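Local coordinates for protein multicopper oxidase (Arthrobacter sp. FB24, PDB 3GDC) that probably oxidises phenolic or similar substrates at a copper centre and passes the electrons to a copper cluster where dioxygen is reduced to water, as in two-domain laccases, at residues I90-V95 with Y119-T124; G127-H132 with F150-K155; R35-V40 with L68-G73; G102-G107 with C133-L138. All coordinates share one frame; numbering follows the deposited sequence.

Contacts 1 to 4 lie within the first 155 residues, in the N-terminal cupredoxin-like domain. The first three form a tight group with centres 9 to 10 Å apart, while contact 4 sits about 15 Å from contact 1 and about 21 Å from contacts 2 and 3. Contact 3 closes before contact 1 opens and contact 1 before contact 2, whereas contact 4 alternates with both. Strand 127-132 pairs with 91-92 and 147-153, 147-153 with 67-71, and 75-82 with both 33-49 and 116-122, all in one curled sheet. This core of contacts 1 to 3 carries strands leading to copper ligands; contact 4 lies at the site shared with a second subunit.

Contact 1. Residues I90-V95 with Y119-T124; sequences IHFHGV and YEFDAT. With CU (copper (II) ion), chain E.
Phe121 drives the edge of its ring into the face of Phe92, an edge-to-face pair with centroids 4.8 Å apart and planes at 62°. The leading atom is Phe121 CZ, which stands over the centre of the Phe92 ring and comes within 3.5 Å of Phe92 CG. Phe121 points its ring inward with CG lying between the backbone N and the carbonyl carbon (chi1 41°), and the two side chains cross at about a right angle.

At the other end, the Tyr119 ring crosses Ile90 at a slant. Its CE2 meets Ile90 CB at 3.8 Å, and Ile90 O lies over one ring face. The backbone N of Ile90 donates an almost straight bond to Tyr119 OH (3.0 Å, 172° at the hydrogen). A phenylalanine at Tyr119 would probably keep the ring packing but leave the buried N-H of Ile90 without this acceptor.

These aromatic side chains pack against the interior of a cupredoxin-type beta sandwich, Phe121 near its margin: Phe92 also meets Phe150 edge-to-face, and Phe121 rests on Leu76 of strand 75-82. The adjoining residue His93 turns from this core toward the metal, its NE2 binding copper at 2.0 Å; His132 of the same chain and His271 of a second subunit complete the ligands from protein.

Beyond the rings the segments are tied through main chain, Val95 N donating to Thr124 O at 3.0 Å. A water bridges the same end, donating to Val95 O and accepting from Asp122 N.

Contact 2. Residues G127-H132 with F150-K155; sequences GTHLYH and FIVEPK. With CU (copper (II) ion), chain E.
His129 N donates to Phe150 O at 2.7 Å, the shortest of four backbone hydrogen bonds across the pair, though its angle at the hydrogen is a bent 138°. Strands 127-132 and 150-153 run antiparallel in the curled sheet of a cupredoxin-type domain, with 153° between their N-to-C directions. Gly127 with Val152 and His129 with Phe150 are the hydrogen-bonded pairs, flanking the non-hydrogen-bonded pair Thr128 with Ile151. In the first pair Gly127 N donates to Val152 O and Val152 N to Gly127 O, each at 2.9 Å; in the second, Phe150 N returns a bond to His129 O at 3.0 Å.

His129, Phe150 and Val152 share a face of the sheet. The imidazole and phenyl rings meet obliquely, with planes at 48°, and His129 CB touches Phe150 CD2 at 3.8 Å. Val152 CG2 comes to the edge of the imidazole, near the ring plane, 4.0 Å from His129 CD2. Both imidazole nitrogens have partners beyond the pair: NE2 bonds to Pro125 O and ND1 to Arg253 NH2, which fixes the rotation of the ring.

On the other face Thr128 and Ile151 run alongside each other, with Thr128 CG2 3.8 Å from Ile151 CD1. With its CG2 anti to the backbone N, Thr128 offers a methyl to Ile151 while its OG1 is left to bond His208 ND1. Further along, the strand carries His132 to the metal, with CG in the cramped rotamer between backbone N and carbonyl carbon, and His132 NE2 binds copper at 2.1 Å.

Contact 3. Residues R35-V40 with L68-G73; sequences REWDIV and LWAREG
Strands 35-40 and 68-71 run antiparallel, 170° between their directions, but their axes come no closer than 8.9 Å and no hydrogen bond joins them, so side chains make the contact. Leu68 CD2 sits over the face of the Trp37 indole, 3.7 Å from the centroid of the five-membered ring and only 8° off its normal, a CH-pi contact. The same methyl meets Ile39 CD1 at 4.0 Å, where the ends of the two side chains meet. Here the side chains come together in the interior of the cupredoxin-like beta sandwich, where Trp37 and Leu68 both also touch Ile78 of strand 75-82.

Trp69 O lies in the plane of the Trp37 indole at its edge, 3.3 Å from Trp37 CZ2; this buried carbonyl has no hydrogen-bond partner. Arg35 is extended at chi1 (CG anti to the backbone N, -165°) and chi2, which carries its CD to 3.2 Å from Trp69 O; the bend at chi3 then turns the guanidinium to the Trp69 ring edge. The two planes are perpendicular, and Trp69 CZ3 lies over one guanidinium face, 3.8 Å from Arg35 NH2. Asp74 makes a salt bridge to Arg35 NE, and Arg22 O accepts from NH1.

Contact 4. Residues G102-G107 with C133-L138; sequences GTPGIG and CHQSPL. With CU (copper (II) ion), chain D; CU (copper (II) ion), chain O.
Pro104 and Gly102 press against His134 through van der Waals contacts, with no hydrogen bond between the two loops. Pro104 CD lies 3.3 Å from His134 O, and Gly102 O approaches His134 CB at 3.4 Å. The ring of Pro104 also crosses the end of Gln135, with Pro104 CG 3.6 Å from Gln135 NE2; Gln135 is bent at chi2 (73°), which swings its amide back toward the proline although its CB points away. Replacing Pro104 by alanine removes CG and CD, which is likely to leave a gap beside His134 O and the Gln135 amide less packed.

The hydrogen bonds run within each loop or to neighbouring residues. Ile106 N bonds to Thr103 O, closing a type II turn with Pro104 and Gly105 at its corners. Gln135 N donates to Cys133 SG at 3.4 Å and 168°, giving the sulfur a second partner beside the copper, and Gln135 NE2 is hydrogen-bonded to Ser110 OG. Thr89 OG1 bonds to both Gly102 O and His134 N, linking the loops indirectly.

Metal bonds diverge from the 133-138 segment. Cys133 SG binds one copper at 2.2 Å together with His88 and His141, while His134 NE2 binds another at 1.9 Å with His224 and His269 of a second subunit. The His-Cys-His link (His132, Cys133, His134) between type 1 copper and trinuclear cluster is the multicopper oxidase hallmark; a cluster between subunits is consistent with a two-domain enzyme.

Contact 1. Residues I90-V95 with Y119-T124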
# COMPACT_ATOMS: atom_id res chain seq x y z
N ILE A 90 15.45 -15.95 -16.42
CA ILE A 90 14.10 -15.99 -15.86
C ILE A 90 14.23 -16.20 -14.36
O ILE A 90 14.77 -17.22 -13.89
CB ILE A 90 13.18 -17.10 -16.43
CG1 ILE A 90 13.19 -17.13 -17.96
CG2 ILE A 90 11.75 -16.94 -15.87
CD1 ILE A 90 12.35 -18.28 -18.57
N HIS A 91 13.72 -15.23 -13.62
CA HIS A 91 13.61 -15.33 -12.19
C HIS A 91 12.15 -15.59 -11.81
O HIS A 91 11.26 -14.78 -12.11
CB HIS A 91 14.11 -14.05 -11.52
CG HIS A 91 13.79 -14.00 -10.07
ND1 HIS A 91 14.36 -14.87 -9.16
CD2 HIS A 91 12.94 -13.22 -9.37
CE1 HIS A 91 13.88 -14.61 -7.95
NE2 HIS A 91 13.01 -13.62 -8.05
N PHE A 92 11.90 -16.72 -11.15
CA PHE A 92 10.55 -17.06 -10.74
C PHE A 92 10.26 -16.61 -9.31
O PHE A 92 11.14 -16.66 -8.44
CB PHE A 92 10.32 -18.58 -10.83
CG PHE A 92 10.02 -19.05 -12.21
CD1 PHE A 92 8.69 -19.24 -12.62
CD2 PHE A 92 11.04 -19.30 -13.12
CE1 PHE A 92 8.40 -19.68 -13.91
CE2 PHE A 92 10.75 -19.74 -14.42
CZ PHE A 92 9.43 -19.93 -14.80
N HIS A 93 9.03 -16.17 -9.06
CA HIS A 93 8.53 -16.00 -7.71
C HIS A 93 7.94 -17.35 -7.32
O HIS A 93 6.96 -17.80 -7.90
CB HIS A 93 7.47 -14.89 -7.64
CG HIS A 93 8.04 -13.51 -7.64
ND1 HIS A 93 7.77 -12.60 -6.64
CD2 HIS A 93 8.87 -12.88 -8.51
CE1 HIS A 93 8.40 -11.47 -6.90
NE2 HIS A 93 9.07 -11.61 -8.03
N GLY A 94 8.59 -18.02 -6.38
CA GLY A 94 8.20 -19.37 -5.99
C GLY A 94 9.38 -19.96 -5.25
O GLY A 94 10.44 -19.35 -5.21
N VAL A 95 9.19 -21.14 -4.67
CA VAL A 95 10.26 -21.79 -3.90
C VAL A 95 11.11 -22.64 -4.84
O VAL A 95 10.58 -23.46 -5.60
CB VAL A 95 9.71 -22.58 -2.68
CG1 VAL A 95 10.82 -23.40 -2.01
CG2 VAL A 95 9.10 -21.63 -1.66
N TYR A 119 15.37 -24.30 -16.29
CA TYR A 119 14.99 -24.06 -14.90
C TYR A 119 14.13 -25.23 -14.44
O TYR A 119 13.20 -25.62 -15.14
CB TYR A 119 14.22 -22.74 -14.75
CG TYR A 119 15.05 -21.54 -15.13
CD1 TYR A 119 15.92 -20.95 -14.21
CD2 TYR A 119 14.97 -21.00 -16.42
CE1 TYR A 119 16.70 -19.86 -14.57
CE2 TYR A 119 15.73 -19.90 -16.78
CZ TYR A 119 16.59 -19.33 -15.85
OH TYR A 119 17.36 -18.25 -16.20
N GLU A 120 14.46 -25.76 -13.27
CA GLU A 120 13.75 -26.89 -12.68
C GLU A 120 13.43 -26.62 -11.21
O GLU A 120 14.29 -26.19 -10.46
CB GLU A 120 14.60 -28.17 -12.78
CG GLU A 120 15.17 -28.44 -14.17
CD GLU A 120 15.92 -29.76 -14.26
OE1 GLU A 120 15.84 -30.58 -13.31
OE2 GLU A 120 16.60 -29.98 -15.29
N PHE A 121 12.18 -26.87 -10.84
CA PHE A 121 11.71 -26.74 -9.46
C PHE A 121 10.34 -27.38 -9.34
O PHE A 121 9.72 -27.76 -10.33
CB PHE A 121 11.68 -25.27 -8.99
CG PHE A 121 11.16 -24.31 -10.03
CD1 PHE A 121 9.80 -24.21 -10.30
CD2 PHE A 121 12.04 -23.51 -10.74
CE1 PHE A 121 9.33 -23.32 -11.26
CE2 PHE A 121 11.57 -22.63 -11.71
CZ PHE A 121 10.21 -22.54 -11.97
N ASP A 122 9.86 -27.51 -8.11
CA ASP A 122 8.52 -28.01 -7.88
C ASP A 122 7.53 -26.84 -7.82
O ASP A 122 7.93 -25.72 -7.52
CB ASP A 122 8.46 -28.84 -6.60
CG ASP A 122 9.22 -30.16 -6.73
OD1 ASP A 122 9.31 -30.69 -7.86
OD2 ASP A 122 9.72 -30.67 -5.71
N ALA A 123 6.27 -27.10 -8.15
CA ALA A 123 5.24 -26.06 -8.11
C ALA A 123 4.82 -25.84 -6.66
O ALA A 123 3.93 -26.52 -6.14
CB ALA A 123 4.04 -26.45 -8.98
N THR A 124 5.52 -24.92 -5.99
CA THR A 124 5.28 -24.64 -4.57
C THR A 124 5.66 -23.20 -4.25
O THR A 124 6.59 -22.67 -4.85
CB THR A 124 6.15 -25.51 -3.64
OG1 THR A 124 6.53 -26.72 -4.30
CG2 THR A 124 5.39 -25.83 -2.37
CU CU E . 10.08 -10.01 -8.76
O HOH W 1 10.94 -26.09 -5.60

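Contact 2. Residues G127-H132 with F150-K155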
# COMPACT_ATOMS: atom_id res chain seq x y z
N GLY A 127 -0.56 -20.82 -5.10
CA GLY A 127 -0.86 -19.40 -5.12
C GLY A 127 -0.72 -18.80 -6.49
O GLY A 127 -0.57 -19.50 -7.50
N THR A 128 -0.79 -17.48 -6.53
CA THR A 128 -0.68 -16.72 -7.77
C THR A 128 0.67 -16.04 -7.74
O THR A 128 0.94 -15.22 -6.85
CB THR A 128 -1.84 -15.71 -7.85
OG1 THR A 128 -3.07 -16.44 -7.90
CG2 THR A 128 -1.71 -14.80 -9.05
N HIS A 129 1.52 -16.40 -8.70
CA HIS A 129 2.89 -15.93 -8.73
C HIS A 129 3.21 -15.32 -10.09
O HIS A 129 2.31 -15.04 -10.89
CB HIS A 129 3.86 -17.08 -8.38
CG HIS A 129 3.46 -17.86 -7.16
ND1 HIS A 129 3.38 -17.31 -5.90
CD2 HIS A 129 3.12 -19.17 -7.02
CE1 HIS A 129 3.00 -18.23 -5.04
NE2 HIS A 129 2.84 -19.37 -5.69
N LEU A 130 4.50 -15.09 -10.34
CA LEU A 130 4.97 -14.44 -11.55
C LEU A 130 6.42 -14.80 -11.78
O LEU A 130 7.07 -15.40 -10.92
CB LEU A 130 4.79 -12.90 -11.45
CG LEU A 130 5.61 -12.10 -10.42
CD1 LEU A 130 5.86 -10.65 -10.94
CD2 LEU A 130 4.98 -12.07 -9.06
N TYR A 131 6.92 -14.44 -12.96
CA TYR A 131 8.32 -14.60 -13.30
C TYR A 131 8.74 -13.38 -14.12
O TYR A 131 7.89 -12.71 -14.75
CB TYR A 131 8.57 -15.91 -14.07
CG TYR A 131 7.87 -16.00 -15.41
CD1 TYR A 131 8.50 -15.52 -16.58
CD2 TYR A 131 6.58 -16.51 -15.52
CE1 TYR A 131 7.85 -15.58 -17.82
CE2 TYR A 131 5.91 -16.57 -16.76
CZ TYR A 131 6.56 -16.10 -17.90
OH TYR A 131 5.93 -16.14 -19.12
N HIS A 132 10.02 -13.04 -14.08
CA HIS A 132 10.54 -11.94 -14.89
C HIS A 132 12.04 -12.03 -15.02
O HIS A 132 12.69 -12.80 -14.30
CB HIS A 132 10.12 -10.58 -14.30
CG HIS A 132 10.57 -10.35 -12.89
ND1 HIS A 132 11.85 -9.96 -12.57
CD2 HIS A 132 9.89 -10.45 -11.72
CE1 HIS A 132 11.95 -9.84 -11.25
NE2 HIS A 132 10.77 -10.13 -10.72
N PHE A 150 2.50 -16.90 -13.22
CA PHE A 150 2.84 -18.29 -12.87
C PHE A 150 1.84 -18.70 -11.80
O PHE A 150 1.93 -18.25 -10.66
CB PHE A 150 4.29 -18.34 -12.39
CG PHE A 150 4.69 -19.64 -11.72
CD1 PHE A 150 4.24 -20.87 -12.21
CD2 PHE A 150 5.55 -19.62 -10.62
CE1 PHE A 150 4.64 -22.07 -11.60
CE2 PHE A 150 5.95 -20.80 -9.99
CZ PHE A 150 5.49 -22.04 -10.49
N ILE A 151 0.87 -19.54 -12.19
CA ILE A 151 -0.28 -19.89 -11.34
C ILE A 151 -0.13 -21.33 -10.87
O ILE A 151 0.03 -22.22 -11.68
CB ILE A 151 -1.61 -19.78 -12.15
CG1 ILE A 151 -1.71 -18.42 -12.86
CG2 ILE A 151 -2.83 -20.15 -11.29
CD1 ILE A 151 -1.62 -17.20 -11.96
N VAL A 152 -0.17 -21.54 -9.56
CA VAL A 152 -0.08 -22.88 -8.96
C VAL A 152 -1.37 -23.17 -8.20
O VAL A 152 -1.63 -22.57 -7.14
CB VAL A 152 1.14 -23.02 -8.03
CG1 VAL A 152 1.19 -24.42 -7.39
CG2 VAL A 152 2.44 -22.73 -8.76
N GLU A 153 -2.19 -24.05 -8.76
CA GLU A 153 -3.46 -24.44 -8.17
C GLU A 153 -3.26 -25.33 -6.93
O GLU A 153 -2.49 -26.29 -6.98
CB GLU A 153 -4.30 -25.19 -9.21
CG GLU A 153 -5.77 -25.39 -8.81
CD GLU A 153 -6.65 -24.21 -9.20
OE1 GLU A 153 -7.51 -24.37 -10.10
OE2 GLU A 153 -6.48 -23.11 -8.63
N PRO A 154 -3.92 -24.98 -5.81
CA PRO A 154 -3.87 -25.86 -4.64
C PRO A 154 -4.37 -27.27 -4.93
O PRO A 154 -5.34 -27.44 -5.69
CB PRO A 154 -4.80 -25.16 -3.63
CG PRO A 154 -5.60 -24.18 -4.43
CD PRO A 154 -4.70 -23.76 -5.55
N LYS A 155 -3.70 -28.25 -4.35
CA LYS A 155 -4.13 -29.64 -4.44
C LYS A 155 -5.54 -29.79 -3.86
O LYS A 155 -6.38 -30.48 -4.43
CB LYS A 155 -3.11 -30.54 -3.72
CG LYS A 155 -3.40 -32.04 -3.77
CD LYS A 155 -3.02 -32.66 -5.11
CE LYS A 155 -3.30 -34.17 -5.12
NZ LYS A 155 -4.75 -34.51 -5.20
CU CU E . 10.08 -10.01 -8.76
O HOH W 2 -3.58 -19.78 -7.49

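Contact 3. Residues R35-V40 with L68-G73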
# COMPACT_ATOMS: atom_id res chain seq x y z
N ARG A 35 5.76 -31.35 -15.75
CA ARG A 35 5.14 -30.36 -16.62
C ARG A 35 6.24 -29.49 -17.21
O ARG A 35 7.08 -28.98 -16.47
CB ARG A 35 4.14 -29.54 -15.81
CG ARG A 35 3.18 -28.72 -16.61
CD ARG A 35 2.22 -27.97 -15.68
NE ARG A 35 1.36 -28.86 -14.89
CZ ARG A 35 0.21 -29.39 -15.32
NH1 ARG A 35 -0.25 -29.14 -16.53
NH2 ARG A 35 -0.49 -30.19 -14.51
N GLU A 36 6.25 -29.32 -18.53
CA GLU A 36 7.35 -28.63 -19.21
C GLU A 36 6.91 -27.57 -20.22
O GLU A 36 5.91 -27.72 -20.90
CB GLU A 36 8.27 -29.63 -19.93
CG GLU A 36 8.67 -30.80 -19.08
CD GLU A 36 9.51 -31.79 -19.84
OE1 GLU A 36 10.63 -31.42 -20.24
OE2 GLU A 36 9.04 -32.93 -20.03
N TRP A 37 7.71 -26.51 -20.33
CA TRP A 37 7.43 -25.47 -21.30
C TRP A 37 8.71 -25.07 -22.00
O TRP A 37 9.79 -25.14 -21.42
CB TRP A 37 6.89 -24.21 -20.61
CG TRP A 37 5.61 -24.34 -19.87
CD1 TRP A 37 4.36 -24.08 -20.35
CD2 TRP A 37 5.44 -24.71 -18.49
NE1 TRP A 37 3.43 -24.27 -19.37
CE2 TRP A 37 4.05 -24.65 -18.21
CE3 TRP A 37 6.32 -25.08 -17.47
CZ2 TRP A 37 3.53 -24.95 -16.95
CZ3 TRP A 37 5.79 -25.38 -16.21
CH2 TRP A 37 4.41 -25.31 -15.96
N ASP A 38 8.57 -24.61 -23.24
CA ASP A 38 9.68 -23.95 -23.94
C ASP A 38 9.40 -22.46 -23.97
O ASP A 38 8.34 -22.03 -24.45
CB ASP A 38 9.80 -24.45 -25.38
CG ASP A 38 9.95 -25.95 -25.46
OD1 ASP A 38 10.70 -26.51 -24.64
OD2 ASP A 38 9.31 -26.55 -26.35
N ILE A 39 10.34 -21.68 -23.47
CA ILE A 39 10.20 -20.22 -23.41
C ILE A 39 11.42 -19.63 -24.10
O ILE A 39 12.57 -20.00 -23.79
CB ILE A 39 10.06 -19.72 -21.94
CG1 ILE A 39 8.76 -20.26 -21.31
CG2 ILE A 39 10.12 -18.19 -21.87
CD1 ILE A 39 8.43 -19.71 -19.90
N VAL A 40 11.19 -18.70 -25.02
CA VAL A 40 12.27 -18.06 -25.77
C VAL A 40 12.20 -16.54 -25.58
O VAL A 40 11.13 -15.95 -25.76
CB VAL A 40 12.18 -18.38 -27.28
CG1 VAL A 40 13.34 -17.73 -28.04
CG2 VAL A 40 12.18 -19.90 -27.54
N LEU A 68 1.96 -19.33 -17.10
CA LEU A 68 2.22 -20.74 -16.79
C LEU A 68 1.27 -21.22 -15.71
O LEU A 68 1.03 -20.51 -14.72
CB LEU A 68 3.69 -20.94 -16.37
CG LEU A 68 4.78 -20.32 -17.26
CD1 LEU A 68 6.14 -20.64 -16.67
CD2 LEU A 68 4.71 -20.76 -18.72
N TRP A 69 0.70 -22.41 -15.91
CA TRP A 69 -0.25 -22.98 -14.96
C TRP A 69 0.24 -24.37 -14.53
O TRP A 69 0.61 -25.18 -15.36
CB TRP A 69 -1.63 -23.10 -15.61
CG TRP A 69 -2.71 -23.56 -14.67
CD1 TRP A 69 -3.59 -22.78 -13.97
CD2 TRP A 69 -3.01 -24.92 -14.30
NE1 TRP A 69 -4.43 -23.56 -13.21
CE2 TRP A 69 -4.09 -24.88 -13.39
CE3 TRP A 69 -2.48 -26.17 -14.67
CZ2 TRP A 69 -4.64 -26.04 -12.83
CZ3 TRP A 69 -3.02 -27.32 -14.11
CH2 TRP A 69 -4.09 -27.25 -13.20
N ALA A 70 0.26 -24.61 -13.22
CA ALA A 70 0.63 -25.93 -12.70
C ALA A 70 -0.24 -26.28 -11.51
O ALA A 70 -0.93 -25.42 -10.95
CB ALA A 70 2.09 -25.95 -12.32
N ARG A 71 -0.23 -27.55 -11.12
CA ARG A 71 -0.87 -27.96 -9.88
C ARG A 71 0.18 -28.14 -8.78
O ARG A 71 1.29 -28.62 -9.04
CB ARG A 71 -1.64 -29.25 -10.10
CG ARG A 71 -2.67 -29.55 -9.04
CD ARG A 71 -2.64 -31.03 -8.79
NE ARG A 71 -3.97 -31.60 -8.60
CZ ARG A 71 -4.21 -32.91 -8.56
NH1 ARG A 71 -3.20 -33.77 -8.69
NH2 ARG A 71 -5.44 -33.35 -8.39
N GLU A 72 -0.18 -27.75 -7.56
CA GLU A 72 0.70 -27.83 -6.41
C GLU A 72 1.41 -29.18 -6.36
O GLU A 72 0.78 -30.23 -6.44
CB GLU A 72 -0.11 -27.62 -5.12
CG GLU A 72 0.73 -27.57 -3.86
CD GLU A 72 -0.12 -27.51 -2.59
OE1 GLU A 72 -1.37 -27.58 -2.65
OE2 GLU A 72 0.49 -27.39 -1.51
N GLY A 73 2.74 -29.14 -6.26
CA GLY A 73 3.54 -30.35 -6.17
C GLY A 73 4.08 -30.92 -7.47
O GLY A 73 4.94 -31.81 -7.43

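Contact 4. Residues G102-G107 with C133-L138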
# COMPACT_ATOMS: atom_id res chain seq x y z
N GLY A 102 17.70 -17.71 -11.34
CA GLY A 102 17.85 -16.76 -12.45
C GLY A 102 18.54 -15.46 -12.08
O GLY A 102 18.26 -14.41 -12.65
N THR A 103 19.46 -15.51 -11.13
CA THR A 103 20.19 -14.32 -10.71
C THR A 103 21.62 -14.35 -11.26
O THR A 103 22.34 -15.31 -11.03
CB THR A 103 20.19 -14.18 -9.17
OG1 THR A 103 18.85 -13.96 -8.73
CG2 THR A 103 21.08 -13.04 -8.71
N PRO A 104 22.02 -13.30 -12.01
CA PRO A 104 23.41 -13.26 -12.48
C PRO A 104 24.40 -13.41 -11.32
O PRO A 104 24.21 -12.82 -10.26
CB PRO A 104 23.51 -11.88 -13.12
CG PRO A 104 22.12 -11.60 -13.59
CD PRO A 104 21.25 -12.14 -12.49
N GLY A 105 25.44 -14.22 -11.54
CA GLY A 105 26.46 -14.46 -10.51
C GLY A 105 26.18 -15.65 -9.62
O GLY A 105 27.06 -16.10 -8.87
N ILE A 106 24.95 -16.18 -9.70
CA ILE A 106 24.55 -17.34 -8.91
C ILE A 106 24.22 -18.51 -9.84
O ILE A 106 23.36 -18.41 -10.72
CB ILE A 106 23.37 -17.02 -7.95
CG1 ILE A 106 23.68 -15.76 -7.12
CG2 ILE A 106 23.05 -18.24 -7.04
CD1 ILE A 106 22.58 -15.35 -6.16
N GLY A 107 24.90 -19.64 -9.63
CA GLY A 107 24.81 -20.77 -10.54
C GLY A 107 25.15 -20.36 -11.97
O GLY A 107 26.10 -19.63 -12.20
N CYS A 133 12.61 -11.27 -15.94
CA CYS A 133 14.05 -11.28 -16.12
C CYS A 133 14.74 -10.62 -14.93
O CYS A 133 14.20 -9.67 -14.33
CB CYS A 133 14.45 -10.59 -17.43
SG CYS A 133 16.23 -10.55 -17.68
N HIS A 134 15.93 -11.11 -14.57
CA HIS A 134 16.65 -10.50 -13.45
C HIS A 134 18.06 -10.01 -13.83
O HIS A 134 18.93 -9.84 -12.97
CB HIS A 134 16.68 -11.46 -12.25
CG HIS A 134 16.73 -10.76 -10.93
ND1 HIS A 134 17.83 -10.04 -10.52
CD2 HIS A 134 15.83 -10.68 -9.92
CE1 HIS A 134 17.60 -9.53 -9.32
NE2 HIS A 134 16.39 -9.91 -8.94
N GLN A 135 18.28 -9.79 -15.12
CA GLN A 135 19.52 -9.20 -15.62
C GLN A 135 19.60 -7.71 -15.26
O GLN A 135 18.59 -6.99 -15.29
CB GLN A 135 19.61 -9.40 -17.14
CG GLN A 135 20.91 -8.89 -17.81
CD GLN A 135 22.12 -9.76 -17.51
OE1 GLN A 135 23.27 -9.31 -17.59
NE2 GLN A 135 21.88 -11.02 -17.18
N SER A 136 20.79 -7.25 -14.90
CA SER A 136 21.04 -5.83 -14.67
C SER A 136 21.41 -5.13 -15.98
O SER A 136 22.09 -5.72 -16.82
CB SER A 136 22.14 -5.62 -13.63
OG SER A 136 21.81 -6.27 -12.40
N PRO A 137 20.98 -3.86 -16.16
CA PRO A 137 20.16 -3.02 -15.28
C PRO A 137 18.73 -3.51 -15.16
O PRO A 137 18.07 -3.74 -16.18
CB PRO A 137 20.19 -1.65 -15.97
CG PRO A 137 20.44 -1.95 -17.39
CD PRO A 137 21.33 -3.15 -17.40
N LEU A 138 18.27 -3.67 -13.92
CA LEU A 138 16.98 -4.27 -13.61
C LEU A 138 15.77 -3.60 -14.27
O LEU A 138 14.89 -4.30 -14.77
CB LEU A 138 16.76 -4.31 -12.09
CG LEU A 138 17.01 -5.57 -11.25
CD1 LEU A 138 15.82 -6.55 -11.32
CD2 LEU A 138 18.31 -6.26 -11.63
CU CU D . 16.72 -9.46 -19.51
CU CU O . 15.55 -9.75 -7.21